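Local coordinates for tetracycline repressor protein class G (Acinetobacter baumannii, PDB 6RX9) that represses the tetracycline resistance gene tetA by binding its operator DNA through a helix-turn-helix, and loses affinity for that DNA when tetracycline binds, at residues Thr8-Ala13 with Leu30-Leu34; Gln116-Leu120 with Ala130-Leu134; Ala58-Glu62 with Thr88-Tyr93. One frame throughout, in Å; residues are numbered along the deposited sequence.

Contact 1 (Thr8-Ala13 with Leu30-Leu34); sequences TVIAAA and LAERL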
loop_
_atom_site.group_PDB
_atom_site.type_symbol
_atom_site.label_atom_id
_atom_site.label_comp_id
_atom_site.label_asym_id
_atom_site.label_seq_id
_atom_site.Cartn_x
_atom_site.Cartn_y
_atom_site.Cartn_z
ATOM N N THR A 8 -22.793 15.988 -9.940
ATOM C CA THR A 8 -22.262 16.987 -10.906
ATOM C C THR A 8 -20.918 17.524 -10.397
ATOM O O THR A 8 -20.000 17.681 -11.224
ATOM C CB THR A 8 -23.271 18.117 -11.147
ATOM O OG1 THR A 8 -24.526 17.529 -11.492
ATOM C CG2 THR A 8 -22.831 19.064 -12.242
ATOM N N VAL A 9 -20.810 17.774 -9.088
ATOM C CA VAL A 9 -19.586 18.318 -8.420
ATOM C C VAL A 9 -18.433 17.314 -8.575
ATOM O O VAL A 9 -17.331 17.730 -8.984
ATOM C CB VAL A 9 -19.851 18.645 -6.937
ATOM C CG1 VAL A 9 -18.574 19.028 -6.201
ATOM C CG2 VAL A 9 -20.896 19.740 -6.776
ATOM N N ILE A 10 -18.667 16.042 -8.248
ATOM C CA ILE A 10 -17.587 15.009 -8.208
ATOM C C ILE A 10 -17.160 14.650 -9.636
ATOM O O ILE A 10 -15.957 14.371 -9.831
ATOM C CB ILE A 10 -18.010 13.781 -7.379
ATOM C CG1 ILE A 10 -18.124 14.136 -5.895
ATOM C CG2 ILE A 10 -17.058 12.610 -7.603
ATOM C CD1 ILE A 10 -16.815 14.543 -5.249
ATOM N N ALA A 11 -18.088 14.654 -10.596
ATOM C CA ALA A 11 -17.789 14.437 -12.032
ATOM C C ALA A 11 -16.720 15.442 -12.483
ATOM O O ALA A 11 -15.750 15.021 -13.143
ATOM C CB ALA A 11 -19.046 14.551 -12.857
ATOM N N ALA A 12 -16.880 16.717 -12.113
ATOM C CA ALA A 12 -15.939 17.818 -12.431
ATOM C C ALA A 12 -14.622 17.632 -11.666
ATOM O O ALA A 12 -13.554 17.897 -12.255
ATOM C CB ALA A 12 -16.578 19.147 -12.108
ATOM N N ALA A 13 -14.698 17.211 -10.399
ATOM C CA ALA A 13 -13.535 16.999 -9.505
ATOM C C ALA A 13 -12.643 15.884 -10.069
ATOM O O ALA A 13 -11.406 16.008 -9.977
ATOM C CB ALA A 13 -14.001 16.682 -8.105
ATOM N N LEU A 30 -12.036 23.919 -8.084
ATOM C CA LEU A 30 -13.250 23.117 -8.396
ATOM C C LEU A 30 -14.432 24.059 -8.666
ATOM O O LEU A 30 -15.090 23.889 -9.709
ATOM C CB LEU A 30 -13.542 22.168 -7.229
ATOM C CG LEU A 30 -14.752 21.251 -7.402
ATOM C CD1 LEU A 30 -14.746 20.577 -8.766
ATOM C CD2 LEU A 30 -14.795 20.211 -6.293
ATOM N N ALA A 31 -14.685 25.013 -7.763
ATOM C CA ALA A 31 -15.786 26.003 -7.870
ATOM C C ALA A 31 -15.679 26.744 -9.208
ATOM O O ALA A 31 -16.716 26.885 -9.891
ATOM C CB ALA A 31 -15.748 26.963 -6.705
ATOM N N GLU A 32 -14.464 27.181 -9.564
ATOM C CA GLU A 32 -14.155 27.922 -10.819
ATOM C C GLU A 32 -14.531 27.054 -12.028
ATOM O O GLU A 32 -15.211 27.573 -12.935
ATOM C CB GLU A 32 -12.676 28.315 -10.847
ATOM C CG GLU A 32 -12.275 29.123 -12.070
ATOM C CD GLU A 32 -10.812 29.539 -12.119
ATOM O OE1 GLU A 32 -9.976 28.851 -11.497
ATOM O OE2 GLU A 32 -10.509 30.553 -12.784
ATOM N N ARG A 33 -14.113 25.783 -12.023
ATOM C CA ARG A 33 -14.368 24.794 -13.107
ATOM C C ARG A 33 -15.882 24.604 -13.287
ATOM O O ARG A 33 -16.331 24.526 -14.449
ATOM C CB ARG A 33 -13.657 23.473 -12.786
ATOM C CG ARG A 33 -13.939 22.335 -13.760
ATOM C CD ARG A 33 -13.631 22.683 -15.203
ATOM N NE ARG A 33 -12.256 23.133 -15.389
ATOM C CZ ARG A 33 -11.199 22.339 -15.552
ATOM N NH1 ARG A 33 -10.000 22.873 -15.713
ATOM N NH2 ARG A 33 -11.332 21.021 -15.548
ATOM N N LEU A 34 -16.638 24.546 -12.185
ATOM C CA LEU A 34 -18.115 24.350 -12.186
ATOM C C LEU A 34 -18.836 25.637 -12.613
ATOM O O LEU A 34 -20.038 25.547 -12.936
ATOM C CB LEU A 34 -18.565 23.914 -10.788
ATOM C CG LEU A 34 -18.229 22.473 -10.413
ATOM C CD1 LEU A 34 -18.259 22.285 -8.904
ATOM C CD2 LEU A 34 -19.178 21.497 -11.094
#

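Contact 2 (Gln116-Leu120 with Ala130-Leu134); sequences QIRFL and AVWAL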
loop_
_atom_site.group_PDB
_atom_site.type_symbol
_atom_site.label_atom_id
_atom_site.label_comp_id
_atom_site.label_asym_id
_atom_site.label_seq_id
_atom_site.Cartn_x
_atom_site.Cartn_y
_atom_site.Cartn_z
ATOM N N GLN A 116 -19.395 -12.463 0.796
ATOM C CA GLN A 116 -18.013 -12.829 0.375
ATOM C C GLN A 116 -17.450 -13.897 1.322
ATOM O O GLN A 116 -16.953 -14.927 0.822
ATOM C CB GLN A 116 -17.096 -11.602 0.350
ATOM C CG GLN A 116 -17.371 -10.648 -0.805
ATOM C CD GLN A 116 -16.359 -9.528 -0.874
ATOM O OE1 GLN A 116 -15.570 -9.319 0.045
ATOM N NE2 GLN A 116 -16.369 -8.794 -1.976
ATOM N N ILE A 117 -17.531 -13.659 2.636
ATOM C CA ILE A 117 -16.970 -14.559 3.692
ATOM C C ILE A 117 -17.689 -15.915 3.634
ATOM O O ILE A 117 -16.992 -16.949 3.623
ATOM C CB ILE A 117 -17.065 -13.905 5.087
ATOM C CG1 ILE A 117 -16.167 -12.669 5.193
ATOM C CG2 ILE A 117 -16.755 -14.916 6.184
ATOM C CD1 ILE A 117 -16.514 -11.747 6.339
ATOM N N ARG A 118 -19.025 -15.913 3.596
ATOM C CA ARG A 118 -19.858 -17.148 3.583
ATOM C C ARG A 118 -19.543 -17.973 2.326
ATOM O O ARG A 118 -19.515 -19.214 2.435
ATOM C CB ARG A 118 -21.349 -16.808 3.688
ATOM C CG ARG A 118 -21.817 -16.495 5.103
ATOM C CD ARG A 118 -23.327 -16.531 5.218
ATOM N NE ARG A 118 -23.831 -16.079 6.510
ATOM C CZ ARG A 118 -23.908 -16.821 7.614
ATOM N NH1 ARG A 118 -23.490 -18.078 7.621
ATOM N NH2 ARG A 118 -24.402 -16.298 8.723
ATOM N N PHE A 119 -19.294 -17.317 1.186
ATOM C CA PHE A 119 -18.930 -17.977 -0.098
ATOM C C PHE A 119 -17.577 -18.689 0.041
ATOM O O PHE A 119 -17.479 -19.866 -0.355
ATOM C CB PHE A 119 -18.897 -16.979 -1.258
ATOM C CG PHE A 119 -18.321 -17.542 -2.532
ATOM C CD1 PHE A 119 -18.988 -18.535 -3.235
ATOM C CD2 PHE A 119 -17.109 -17.085 -3.029
ATOM C CE1 PHE A 119 -18.455 -19.061 -4.403
ATOM C CE2 PHE A 119 -16.580 -17.607 -4.200
ATOM C CZ PHE A 119 -17.253 -18.595 -4.884
ATOM N N LEU A 120 -16.562 -18.004 0.575
ATOM C CA LEU A 120 -15.212 -18.596 0.782
ATOM C C LEU A 120 -15.323 -19.787 1.742
ATOM O O LEU A 120 -14.668 -20.819 1.478
ATOM C CB LEU A 120 -14.243 -17.529 1.308
ATOM C CG LEU A 120 -13.830 -16.456 0.300
ATOM C CD1 LEU A 120 -12.730 -15.577 0.867
ATOM C CD2 LEU A 120 -13.384 -17.076 -1.019
ATOM N N ALA A 130 -10.728 -16.787 5.670
ATOM C CA ALA A 130 -11.525 -16.113 4.617
ATOM C C ALA A 130 -11.303 -14.597 4.702
ATOM O O ALA A 130 -10.997 -13.986 3.664
ATOM C CB ALA A 130 -12.986 -16.471 4.746
ATOM N N VAL A 131 -11.434 -14.015 5.900
ATOM C CA VAL A 131 -11.254 -12.550 6.134
ATOM C C VAL A 131 -9.783 -12.186 5.883
ATOM O O VAL A 131 -9.542 -11.160 5.222
ATOM C CB VAL A 131 -11.714 -12.120 7.540
ATOM C CG1 VAL A 131 -11.365 -10.666 7.826
ATOM C CG2 VAL A 131 -13.207 -12.356 7.742
ATOM N N TRP A 132 -8.843 -12.993 6.390
ATOM C CA TRP A 132 -7.379 -12.769 6.220
ATOM C C TRP A 132 -7.013 -12.766 4.731
ATOM O O TRP A 132 -6.173 -11.939 4.338
ATOM C CB TRP A 132 -6.557 -13.811 6.985
ATOM C CG TRP A 132 -6.593 -13.667 8.475
ATOM C CD1 TRP A 132 -7.014 -12.586 9.196
ATOM C CD2 TRP A 132 -6.145 -14.638 9.436
ATOM N NE1 TRP A 132 -6.880 -12.828 10.536
ATOM C CE2 TRP A 132 -6.346 -14.075 10.714
ATOM C CE3 TRP A 132 -5.605 -15.926 9.342
ATOM C CZ2 TRP A 132 -6.027 -14.760 11.886
ATOM C CZ3 TRP A 132 -5.285 -16.600 10.500
ATOM C CH2 TRP A 132 -5.495 -16.023 11.753
ATOM N N ALA A 133 -7.614 -13.668 3.945
ATOM C CA ALA A 133 -7.375 -13.829 2.491
ATOM C C ALA A 133 -7.897 -12.603 1.734
ATOM O O ALA A 133 -7.139 -12.042 0.923
ATOM C CB ALA A 133 -8.023 -15.100 1.995
ATOM N N LEU A 134 -9.143 -12.196 1.995
ATOM C CA LEU A 134 -9.768 -11.008 1.353
ATOM C C LEU A 134 -8.915 -9.765 1.643
ATOM O O LEU A 134 -8.649 -8.999 0.697
ATOM C CB LEU A 134 -11.202 -10.845 1.866
ATOM C CG LEU A 134 -12.197 -11.890 1.359
ATOM C CD1 LEU A 134 -13.482 -11.856 2.169
ATOM C CD2 LEU A 134 -12.497 -11.688 -0.117
#

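Contact 3 (Ala58-Glu62 with Thr88-Tyr93); sequences AMLAE and TALLSY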
loop_
_atom_site.group_PDB
_atom_site.type_symbol
_atom_site.label_atom_id
_atom_site.label_comp_id
_atom_site.label_asym_id
_atom_site.label_seq_id
_atom_site.Cartn_x
_atom_site.Cartn_y
_atom_site.Cartn_z
ATOM N N ALA A 58 -16.149 7.142 -4.642
ATOM C CA ALA A 58 -16.575 7.076 -6.062
ATOM C C ALA A 58 -15.662 6.124 -6.844
ATOM O O ALA A 58 -16.180 5.320 -7.646
ATOM C CB ALA A 58 -16.572 8.457 -6.670
ATOM N N MET A 59 -14.351 6.199 -6.613
ATOM C CA MET A 59 -13.335 5.486 -7.433
ATOM C C MET A 59 -13.463 3.964 -7.279
ATOM O O MET A 59 -12.957 3.261 -8.167
ATOM C CB MET A 59 -11.918 5.938 -7.073
ATOM C CG MET A 59 -11.550 7.252 -7.732
ATOM S SD MET A 59 -9.808 7.664 -7.549
ATOM C CE MET A 59 -9.064 6.379 -8.550
ATOM N N LEU A 60 -14.127 3.474 -6.226
ATOM C CA LEU A 60 -14.314 2.017 -5.964
ATOM C C LEU A 60 -15.538 1.463 -6.712
ATOM O O LEU A 60 -15.858 0.277 -6.489
ATOM C CB LEU A 60 -14.448 1.794 -4.453
ATOM C CG LEU A 60 -13.226 2.186 -3.620
ATOM C CD1 LEU A 60 -13.416 1.802 -2.161
ATOM C CD2 LEU A 60 -11.957 1.555 -4.175
ATOM N N ALA A 61 -16.179 2.261 -7.579
ATOM C CA ALA A 61 -17.360 1.868 -8.390
ATOM C C ALA A 61 -17.076 0.573 -9.165
ATOM O O ALA A 61 -17.908 -0.351 -9.087
ATOM C CB ALA A 61 -17.741 2.991 -9.323
ATOM N N GLU A 62 -15.948 0.519 -9.884
ATOM C CA GLU A 62 -15.510 -0.635 -10.723
ATOM C C GLU A 62 -15.423 -1.907 -9.866
ATOM O O GLU A 62 -15.810 -2.978 -10.374
ATOM C CB GLU A 62 -14.174 -0.313 -11.402
ATOM C CG GLU A 62 -13.457 -1.505 -12.024
ATOM C CD GLU A 62 -14.129 -2.138 -13.231
ATOM O OE1 GLU A 62 -15.170 -1.615 -13.674
ATOM O OE2 GLU A 62 -13.601 -3.155 -13.731
ATOM N N THR A 88 -7.756 -1.838 -11.369
ATOM C CA THR A 88 -8.279 -0.989 -12.473
ATOM C C THR A 88 -8.880 0.294 -11.883
ATOM O O THR A 88 -8.586 1.376 -12.422
ATOM C CB THR A 88 -9.296 -1.752 -13.331
ATOM O OG1 THR A 88 -8.671 -2.963 -13.757
ATOM C CG2 THR A 88 -9.761 -0.964 -14.535
ATOM N N ALA A 89 -9.664 0.167 -10.807
ATOM C CA ALA A 89 -10.355 1.282 -10.114
ATOM C C ALA A 89 -9.332 2.296 -9.588
ATOM O O ALA A 89 -9.571 3.506 -9.753
ATOM C CB ALA A 89 -11.212 0.752 -8.991
ATOM N N LEU A 90 -8.245 1.830 -8.963
ATOM C CA LEU A 90 -7.196 2.717 -8.386
ATOM C C LEU A 90 -6.358 3.344 -9.509
ATOM O O LEU A 90 -5.912 4.491 -9.327
ATOM C CB LEU A 90 -6.320 1.929 -7.404
ATOM C CG LEU A 90 -7.011 1.467 -6.120
ATOM C CD1 LEU A 90 -6.035 0.743 -5.212
ATOM C CD2 LEU A 90 -7.651 2.639 -5.385
ATOM N N LEU A 91 -6.157 2.636 -10.627
ATOM C CA LEU A 91 -5.352 3.123 -11.781
ATOM C C LEU A 91 -6.176 4.074 -12.662
ATOM O O LEU A 91 -5.553 4.766 -13.489
ATOM C CB LEU A 91 -4.848 1.935 -12.610
ATOM C CG LEU A 91 -3.665 1.159 -12.029
ATOM C CD1 LEU A 91 -3.376 -0.077 -12.867
ATOM C CD2 LEU A 91 -2.421 2.031 -11.932
ATOM N N SER A 92 -7.505 4.116 -12.500
ATOM C CA SER A 92 -8.441 4.836 -13.409
ATOM C C SER A 92 -8.264 6.357 -13.293
ATOM O O SER A 92 -8.675 7.056 -14.234
ATOM C CB SER A 92 -9.878 4.430 -13.177
ATOM O OG SER A 92 -10.357 4.886 -11.923
ATOM N N TYR A 93 -7.675 6.851 -12.198
ATOM C CA TYR A 93 -7.438 8.303 -11.976
ATOM C C TYR A 93 -6.050 8.538 -11.375
ATOM O O TYR A 93 -5.571 7.721 -10.564
ATOM C CB TYR A 93 -8.550 8.897 -11.108
ATOM C CG TYR A 93 -9.856 9.043 -11.842
ATOM C CD1 TYR A 93 -10.077 10.121 -12.681
ATOM C CD2 TYR A 93 -10.850 8.082 -11.747
ATOM C CE1 TYR A 93 -11.259 10.260 -13.387
ATOM C CE2 TYR A 93 -12.040 8.207 -12.445
ATOM C CZ TYR A 93 -12.244 9.299 -13.268
ATOM O OH TYR A 93 -13.408 9.436 -13.966
#

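Contact 1 (Thr8-Ala13 with Leu30-Leu34)
Helix segments 8-13 and 30-34 cross at 107°, their axes 9.8 Å apart at closest approach, and Ala13 and Leu30 bring their CA atoms to 6.2 Å. No hydrogen bond spans the crossing. Two leucines, one turn apart on 30-34, do most of the work. Leu34 brings its CD2 methyl onto the CB of Ala12 at 3.6 Å. The same methyl lies near the carbonyl O of Thr8. Its other methyl, CD1, turns to Val9 and approaches CG2 at 4.2 Å. Leu30 points its CB past the first helix, but its CG is anti to the backbone N (chi1 -179°), which carries both methyls back to that helix. CD1 of Leu30 comes to 3.7 Å from the backbone N of Ala13. That N donates a backbone hydrogen bond to the carbonyl O of Val9, and the methyl packs against this turn of helix. CD2 of Leu30 meets Val9 CG1 at 4.0 Å, and the two side chains cross at about a right angle.

Segment 30-34 lies in the helix-turn-helix DNA-binding motif, residues 26-45. The contact therefore packs helix 27-34 of the DNA-binding domain against the N-terminal helix 6-20. Leu41 of helix 38-42 touches both Val9 and Leu30. Leu51 and Leu55 of helix 48-59 reach Leu30 and Ala13 respectively, which extends the apolar core.

The border is more polar. Arg33 sets its CG 4.5 Å from Ala12 CB, and its guanidinium forms a salt bridge with Glu19. Thr8 OG1 is hydrogen-bonded to Asp5.

Contact 2 (Gln116-Leu120 with Ala130-Leu134)
Apolar packing joins Ile117 and Leu120 of one helix to Ala130, Val131 and Leu134 of the other. The axes of 116-120 and 130-134 cross at 114°, 9.7 Å apart at closest approach. Ile117 turns its CD1 to Val131 CG2 at 3.6 Å, while its CG1 lies near Leu134 CD1. Leu120 and Leu134 reach toward each other tip to tip, with CD1 of Leu120 3.8 Å from CG of Leu134. Closer to the backbones, CB of Leu120 rests 3.8 Å from CB of Ala130.

Across the contact, two oxygens meet carbon. The amide OE1 of Gln116 stands 3.9 Å from each methyl of Leu134, CD1 and CD2. Its NE2 is hydrogen-bonded to the carbonyl O of Ser67. CD1 of Leu120 touches the carbonyl O of Ala130, which accepts a hydrogen bond from the backbone N of Leu134.

Other helices close the sides. Trp75 and Leu79 of helix 75-91 touch Leu120 and Leu134, and Leu172 and Leu179 of the second subunit pack on Ile117 and Val131.

With no hydrogen bond across it, this buried junction of the C-terminal domain relies on shape and exclusion of water, and the side chain of Gln116 comes within about 4 Å of that of Asn82, a likely tetracycline-binding residue.

Contact 3 (Ala58-Glu62 with Thr88-Tyr93)
The methyl end of Met59 packs against the chain at Ala89-Tyr93, in the C-terminal part of helix 75-91 and just beyond, with CE 3.2 Å from the carbonyl O of Ala89. This is short for a carbon and an oxygen. The same methyl reaches CB of Tyr93 at 3.6 Å and also lies near the Ser92 hydroxyl. The Met59 side chain is extended at chi2 and bends at chi3 (67°), which turns CE toward Ala89 and Tyr93.

Tyr93 offers the methyl its edge. CE lies near the plane of the ring, while the sulfur is oblique to it. SD is 5.4 Å from the ring centroid and 61° off the normal, a Met-aromatic contact without stacking over the face. The Tyr93 side chain also touches Leu14, Leu17 and Asn18 of helix 6-20.

The carbonyl O of Ala89 has a polar partner too. Ser92 OG donates to it at 2.7 Å, tilted 34° from the carbonyl plane. The Ser92 backbone N adds a weak bond to the same oxygen. The hydroxyl is hydrogen-bonded to this carbonyl, and the methyl merely packs against the same oxygen.

Farther along, Ala89 presses its CB to 3.2 Å from the carbonyl O of Met59. Glu62 CB lies 4.0 Å from Ala89 CB, and Glu62 CG lies near Thr88. Leu60 and Leu90 both touch His100, likely a magnesium ligand.

The contact joins the C-terminal part of helix 48-59 to helix 75-91, at the TetR-family junction between the DNA-binding domain and the tetracycline-binding C-terminal domain.

How the contacts relate
The three contacts follow a path from the DNA-binding end of the chain to its ligand-binding body. Contact 1 lies in the helix-turn-helix domain, contact 3 near the centre of the chain, and contact 2 in the C-terminal domain. The centres of contacts 1 and 2 are 38 Å apart, on opposite sides of the chain's centre. Contact 3 touches contact 1 directly, with Ile10 CG2 4.3 Å from Ala58 CB. It does not touch contact 2, whose nearest atoms are about 10 Å away. Contacts 2 and 3 each lie near probable ligand-binding residues: Gln116 of contact 2 comes within about 4 Å of Asn82, and Leu90 of contact 3 within about 4 Å of His100, side chain to side chain.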